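Local coordinates for lipoate-protein ligase, putative (Streptococcus pneumoniae, PDB 1VQZ), which is a putative lipoate-protein ligase, pairing a catalytic domain of the lipoyl protein ligase A/B family with a bacterial lipoate ligase C-terminal region, at residues 51-56 and 84-89; 77-82 and 248-253. One frame throughout, in Å; residues are numbered along the deposited sequence.

Contact 1 of 2, residues 51-56 and 84-89; sequences PSIIVG and GGAVYH. With EDO (1,2-ethanediol), chain L.
An antiparallel strand pair within the small three-stranded mixed sheet of the ligase A/B catalytic domain joins Ser52-Val55 to Val87-His89. Ser52 and His89 form one hydrogen-bonded pair, Ile54 and Val87 the next, and Ile53 faces Tyr88 in the non-hydrogen-bonded pair between them. Four backbone bonds result; the straightest runs from Ile54 N to Val87 O (2.8 Å, 176° at the hydrogen). Beyond the paired strands, Gly56 CA still approaches Gly84 O at 3.4 Å in a CH···O contact.

The two faces differ. On that of Ile53 and Tyr88, the isoleucine's CD1 comes to the edge of the phenol ring, 3.7 Å from Tyr88 CD1, the two side chains crossing at about a right angle. Pro51 lies alongside the same tyrosine, its CB 3.5 Å from Tyr88 OH. On the other face Ile54 reaches His89: CG1, beside its own backbone N (chi1 -54°), sits over one face of the imidazole, 3.6 Å from the ring centroid. Ser52 OG is hydrogen-bonded to Thr23 OG1 and Lys50 O. His89 ND1 is buried here with no partner in the model. At the imidazole edge, His89 NE2 shares a hydrogen bond of 3.3 Å with O1 of a 1,2-ethanediol.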
loop_
_atom_site.group_PDB
_atom_site.type_symbol
_atom_site.label_atom_id
_atom_site.label_comp_id
_atom_site.label_asym_id
_atom_site.label_seq_id
_atom_site.Cartn_x
_atom_site.Cartn_y
_atom_site.Cartn_z
ATOM N N PRO A 51 -10.981 8.806 9.590
ATOM C CA PRO A 51 -9.651 9.481 9.516
ATOM C C PRO A 51 -8.466 8.642 10.041
ATOM O O PRO A 51 -8.400 8.220 11.236
ATOM C CB PRO A 51 -9.840 10.779 10.333
ATOM C CG PRO A 51 -11.341 11.102 10.104
ATOM C CD PRO A 51 -12.026 9.699 10.116
ATOM N N SER A 52 -7.514 8.439 9.156
ATOM C CA SER A 52 -6.445 7.474 9.362
ATOM C C SER A 52 -5.197 7.840 8.593
ATOM O O SER A 52 -5.282 8.345 7.471
ATOM C CB SER A 52 -6.900 6.066 8.914
ATOM O OG SER A 52 -8.081 5.600 9.601
ATOM N N ILE A 53 -4.034 7.610 9.206
ATOM C CA ILE A 53 -2.777 7.535 8.476
ATOM C C ILE A 53 -2.429 6.069 8.258
ATOM O O ILE A 53 -2.222 5.311 9.208
ATOM C CB ILE A 53 -1.590 8.247 9.181
ATOM C CG1 ILE A 53 -1.943 9.715 9.496
ATOM C CG2 ILE A 53 -0.329 8.128 8.301
ATOM C CD1 ILE A 53 -2.116 10.587 8.239
ATOM N N ILE A 54 -2.337 5.693 7.001
ATOM C CA ILE A 54 -1.991 4.355 6.621
ATOM C C ILE A 54 -0.526 4.348 6.153
ATOM O O ILE A 54 -0.170 5.043 5.208
ATOM C CB ILE A 54 -2.879 3.827 5.505
ATOM C CG1 ILE A 54 -4.377 3.943 5.860
ATOM C CG2 ILE A 54 -2.562 2.353 5.235
ATOM C CD1 ILE A 54 -4.799 3.255 7.143
ATOM N N VAL A 55 0.296 3.545 6.813
ATOM C CA VAL A 55 1.710 3.491 6.553
ATOM C C VAL A 55 2.039 2.255 5.778
ATOM O O VAL A 55 1.360 1.237 5.901
ATOM C CB VAL A 55 2.618 3.671 7.831
ATOM C CG1 VAL A 55 2.256 4.970 8.535
ATOM C CG2 VAL A 55 2.528 2.481 8.807
ATOM N N GLY A 56 3.085 2.378 4.954
ATOM C CA GLY A 56 3.568 1.286 4.147
ATOM C C GLY A 56 4.127 0.170 4.996
ATOM O O GLY A 56 4.560 0.351 6.140
ATOM N N GLY A 84 5.474 1.199 -0.079
ATOM C CA GLY A 84 5.327 2.659 -0.281
ATOM C C GLY A 84 5.242 3.489 0.982
ATOM O O GLY A 84 5.639 3.037 2.095
ATOM N N GLY A 85 4.696 4.697 0.814
ATOM C CA GLY A 85 4.650 5.689 1.850
ATOM C C GLY A 85 3.320 5.835 2.563
ATOM O O GLY A 85 2.377 5.039 2.394
ATOM N N ALA A 86 3.224 6.946 3.299
ATOM C CA ALA A 86 2.076 7.235 4.125
ATOM C C ALA A 86 0.953 7.886 3.336
ATOM O O ALA A 86 1.176 8.741 2.484
ATOM C CB ALA A 86 2.473 8.115 5.322
ATOM N N VAL A 87 -0.257 7.445 3.632
ATOM C CA VAL A 87 -1.451 7.963 2.979
ATOM C C VAL A 87 -2.514 8.365 4.013
ATOM O O VAL A 87 -2.724 7.641 4.975
ATOM C CB VAL A 87 -2.023 6.904 2.021
ATOM C CG1 VAL A 87 -3.136 7.461 1.245
ATOM C CG2 VAL A 87 -0.931 6.425 1.083
ATOM N N TYR A 88 -3.174 9.514 3.778
ATOM C CA TYR A 88 -4.317 9.952 4.568
ATOM C C TYR A 88 -5.647 9.465 4.017
ATOM O O TYR A 88 -5.995 9.691 2.853
ATOM C CB TYR A 88 -4.352 11.484 4.723
ATOM C CG TYR A 88 -5.471 11.945 5.619
ATOM C CD1 TYR A 88 -5.453 11.648 6.990
ATOM C CD2 TYR A 88 -6.545 12.686 5.111
ATOM C CE1 TYR A 88 -6.488 12.049 7.831
ATOM C CE2 TYR A 88 -7.629 13.090 5.965
ATOM C CZ TYR A 88 -7.579 12.771 7.307
ATOM O OH TYR A 88 -8.578 13.207 8.130
ATOM N N HIS A 89 -6.387 8.813 4.886
ATOM C CA HIS A 89 -7.756 8.424 4.633
ATOM C C HIS A 89 -8.712 9.212 5.492
ATOM O O HIS A 89 -8.443 9.469 6.674
ATOM C CB HIS A 89 -7.935 6.938 4.996
ATOM C CG HIS A 89 -7.259 5.986 4.069
ATOM N ND1 HIS A 89 -5.976 6.175 3.602
ATOM C CD2 HIS A 89 -7.645 4.762 3.616
ATOM C CE1 HIS A 89 -5.629 5.144 2.845
ATOM N NE2 HIS A 89 -6.614 4.258 2.866
HETATM C C1 EDO L . -5.019 0.400 3.001
HETATM O O1 EDO L . -5.046 1.470 2.085
HETATM C C2 EDO L . -5.099 -0.844 2.150
HETATM O O2 EDO L . -5.419 -1.964 2.945
#

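Contact 2 of 2, residues 77-82 and 248-253; sequences VVRRIS and WDWNYG. With EDO (1,2-ethanediol), chain G; EDO (1,2-ethanediol), chain I; EDO (1,2-ethanediol), chain Q.
One face of the Trp250 indole carries Arg79 CD in a CH-pi contact, 3.8 Å from the centroid of the six-membered ring, while Arg79 O lies at the indole edge, where NE1 donates to it (2.9 Å). Here edge strand 76-79 of the three-stranded sheet in the catalytic domain packs on the C-terminal end of helix 248-251. The guanidinium of Arg79 stands nearly upright to that ring, the planes 79° apart; its own edge takes Trp250 O and Tyr252 O. Asn251 O sits over one of its faces but is not hydrogen-bonded to it, its own partner being Thr61 OG1.

Arg79 reaches the helix end through a chain that leaves anti to its backbone N and then bends at chi3 (-65°), turning NE toward Trp250 O (2.8 Å), which lies 1° out of the guanidinium plane. NH2 donates to Tyr252 O at 3.0 Å, on a lone pair of that carbonyl. NH1 turns elsewhere, to Gln59 O, so NE, NH1 and NH2 each donate to a backbone carbonyl.

Asn251 answers from the helix side: OD1 accepts Arg79 N at 3.0 Å, with the N-H lying above the amide plane, and ND2 is held by Phe245 O. Two residues before Arg79, Val77 crosses Tyr252 at about a right angle and its CG1 packs 3.8 Å from Tyr252 OH; that hydroxyl accepts a hydrogen bond from O2 of a 1,2-ethanediol.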
loop_
_atom_site.group_PDB
_atom_site.type_symbol
_atom_site.label_atom_id
_atom_site.label_comp_id
_atom_site.label_asym_id
_atom_site.label_seq_id
_atom_site.Cartn_x
_atom_site.Cartn_y
_atom_site.Cartn_z
ATOM N N VAL A 77 -3.721 5.118 13.200
ATOM C CA VAL A 77 -2.493 4.788 12.492
ATOM C C VAL A 77 -2.431 3.262 12.310
ATOM O O VAL A 77 -2.283 2.509 13.307
ATOM C CB VAL A 77 -1.220 5.363 13.206
ATOM C CG1 VAL A 77 0.050 4.944 12.531
ATOM C CG2 VAL A 77 -1.298 6.869 13.307
ATOM N N VAL A 78 -2.484 2.818 11.040
ATOM C CA VAL A 78 -2.433 1.386 10.707
ATOM C C VAL A 78 -1.470 1.104 9.556
ATOM O O VAL A 78 -1.431 1.841 8.579
ATOM C CB VAL A 78 -3.869 0.864 10.401
ATOM C CG1 VAL A 78 -3.896 -0.634 10.093
ATOM C CG2 VAL A 78 -4.832 1.183 11.582
ATOM N N ARG A 79 -0.651 0.077 9.707
ATOM C CA ARG A 79 0.272 -0.352 8.664
ATOM C C ARG A 79 -0.462 -1.283 7.725
ATOM O O ARG A 79 -1.073 -2.244 8.155
ATOM C CB ARG A 79 1.460 -1.052 9.298
ATOM C CG ARG A 79 2.542 -1.497 8.359
ATOM C CD ARG A 79 3.496 -2.391 9.060
ATOM N NE ARG A 79 4.295 -1.792 10.149
ATOM C CZ ARG A 79 5.328 -0.961 9.997
ATOM N NH1 ARG A 79 5.676 -0.501 8.802
ATOM N NH2 ARG A 79 6.012 -0.566 11.068
ATOM N N ARG A 80 -0.397 -0.990 6.432
ATOM C CA ARG A 80 -0.957 -1.871 5.417
ATOM C C ARG A 80 0.028 -2.915 4.904
ATOM O O ARG A 80 1.244 -2.987 5.309
ATOM C CB ARG A 80 -1.537 -1.029 4.243
ATOM C CG ARG A 80 -0.505 -0.243 3.451
ATOM C CD ARG A 80 -1.081 0.410 2.160
ATOM N NE ARG A 80 0.077 1.012 1.503
ATOM C CZ ARG A 80 0.600 2.216 1.782
ATOM N NH1 ARG A 80 0.006 3.017 2.647
ATOM N NH2 ARG A 80 1.741 2.595 1.187
ATOM N N ILE A 81 -0.498 -3.813 4.068
ATOM C CA ILE A 81 0.336 -4.942 3.599
ATOM C C ILE A 81 0.963 -4.743 2.234
ATOM O O ILE A 81 1.561 -5.663 1.724
ATOM C CB ILE A 81 -0.397 -6.311 3.702
ATOM C CG1 ILE A 81 -1.529 -6.426 2.674
ATOM C CG2 ILE A 81 -0.917 -6.503 5.133
ATOM C CD1 ILE A 81 -2.242 -7.762 2.680
ATOM N N SER A 82 0.836 -3.562 1.636
ATOM C CA SER A 82 1.642 -3.194 0.472
ATOM C C SER A 82 2.700 -2.121 0.840
ATOM O O SER A 82 2.592 -1.420 1.851
ATOM C CB SER A 82 0.761 -2.632 -0.643
ATOM O OG SER A 82 -0.068 -1.575 -0.172
ATOM N N TRP A 248 0.069 -2.453 18.442
ATOM C CA TRP A 248 1.332 -1.729 18.359
ATOM C C TRP A 248 2.473 -2.559 17.673
ATOM O O TRP A 248 3.276 -2.002 16.912
ATOM C CB TRP A 248 1.748 -1.247 19.752
ATOM C CG TRP A 248 2.892 -0.278 19.717
ATOM C CD1 TRP A 248 2.842 1.114 19.617
ATOM C CD2 TRP A 248 4.261 -0.623 19.758
ATOM N NE1 TRP A 248 4.115 1.634 19.599
ATOM C CE2 TRP A 248 5.008 0.590 19.672
ATOM C CE3 TRP A 248 4.941 -1.836 19.859
ATOM C CZ2 TRP A 248 6.382 0.606 19.688
ATOM C CZ3 TRP A 248 6.321 -1.807 19.867
ATOM C CH2 TRP A 248 7.028 -0.605 19.778
ATOM N N ASP A 249 2.557 -3.864 17.954
ATOM C CA ASP A 249 3.674 -4.659 17.476
ATOM C C ASP A 249 3.700 -4.689 15.934
ATOM O O ASP A 249 4.776 -4.738 15.308
ATOM C CB ASP A 249 3.582 -6.120 17.951
ATOM C CG ASP A 249 3.848 -6.308 19.448
ATOM O OD1 ASP A 249 4.473 -5.460 20.102
ATOM O OD2 ASP A 249 3.438 -7.366 19.962
ATOM N N TRP A 250 2.509 -4.700 15.345
ATOM C CA TRP A 250 2.385 -4.667 13.913
ATOM C C TRP A 250 2.510 -3.239 13.360
ATOM O O TRP A 250 3.228 -3.006 12.394
ATOM C CB TRP A 250 1.060 -5.303 13.454
ATOM C CG TRP A 250 0.787 -5.035 12.012
ATOM C CD1 TRP A 250 -0.172 -4.167 11.498
ATOM C CD2 TRP A 250 1.489 -5.564 10.888
ATOM N NE1 TRP A 250 -0.078 -4.130 10.119
ATOM C CE2 TRP A 250 0.922 -4.970 9.716
ATOM C CE3 TRP A 250 2.562 -6.463 10.735
ATOM C CZ2 TRP A 250 1.372 -5.255 8.451
ATOM C CZ3 TRP A 250 3.022 -6.744 9.429
ATOM C CH2 TRP A 250 2.398 -6.149 8.307
ATOM N N ASN A 251 1.768 -2.296 13.924
ATOM C CA ASN A 251 1.660 -0.949 13.293
ATOM C C ASN A 251 2.953 -0.141 13.442
ATOM O O ASN A 251 3.344 0.603 12.524
ATOM C CB ASN A 251 0.467 -0.174 13.884
ATOM C CG ASN A 251 -0.855 -0.771 13.527
ATOM O OD1 ASN A 251 -1.043 -1.202 12.412
ATOM N ND2 ASN A 251 -1.805 -0.745 14.450
ATOM N N TYR A 252 3.579 -0.296 14.608
ATOM C CA TYR A 252 4.873 0.319 14.929
ATOM C C TYR A 252 5.909 -0.792 14.963
ATOM O O TYR A 252 6.478 -1.137 13.931
ATOM C CB TYR A 252 4.764 1.052 16.269
ATOM C CG TYR A 252 3.913 2.304 16.176
ATOM C CD1 TYR A 252 2.525 2.240 16.249
ATOM C CD2 TYR A 252 4.497 3.553 16.011
ATOM C CE1 TYR A 252 1.724 3.421 16.172
ATOM C CE2 TYR A 252 3.730 4.728 15.935
ATOM C CZ TYR A 252 2.346 4.651 15.989
ATOM O OH TYR A 252 1.602 5.806 15.901
ATOM N N GLY A 253 6.141 -1.378 16.137
ATOM C CA GLY A 253 6.912 -2.631 16.229
ATOM C C GLY A 253 8.257 -2.481 16.899
ATOM O O GLY A 253 8.776 -1.380 17.012
HETATM C C1 EDO G . 0.491 -5.801 20.923
HETATM O O1 EDO G . 1.392 -4.866 20.328
HETATM C C2 EDO G . -0.765 -5.055 21.247
HETATM O O2 EDO G . -0.501 -3.723 20.803
HETATM C C1 EDO I . 6.775 -4.063 12.203
HETATM O O1 EDO I . 8.141 -4.573 12.176
HETATM C C2 EDO I . 5.793 -5.132 11.718
HETATM O O2 EDO I . 5.770 -6.294 12.587
HETATM C C1 EDO Q . 4.194 7.515 19.434
HETATM O O1 EDO Q . 4.753 6.282 19.869
HETATM C C2 EDO Q . 4.197 7.820 17.937
HETATM O O2 EDO Q . 2.851 8.095 17.456
#

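Strand 52-55 ties the two contacts together: it is the middle strand of the three-stranded sheet, antiparallel to 87-89 in contact 1 and parallel to 76-79, the strand used in contact 2. Both are partly buried, their centres about 10 Å apart. Contact 1 is regular sheet pairing, with backbone-to-backbone bonds, apolar packing on the face of Ile53 and Tyr88 and a CH-pi contact with His89 on the other. In contact 2 the polar grip depends on side chains, as one edge strand of the sheet meets a helix far along the chain. Arg80 belongs to both neighbourhoods: its N bonds Val55 O (2.9 Å), its NH2 bonds Gly85 O (2.8 Å) as well as Gly83 O.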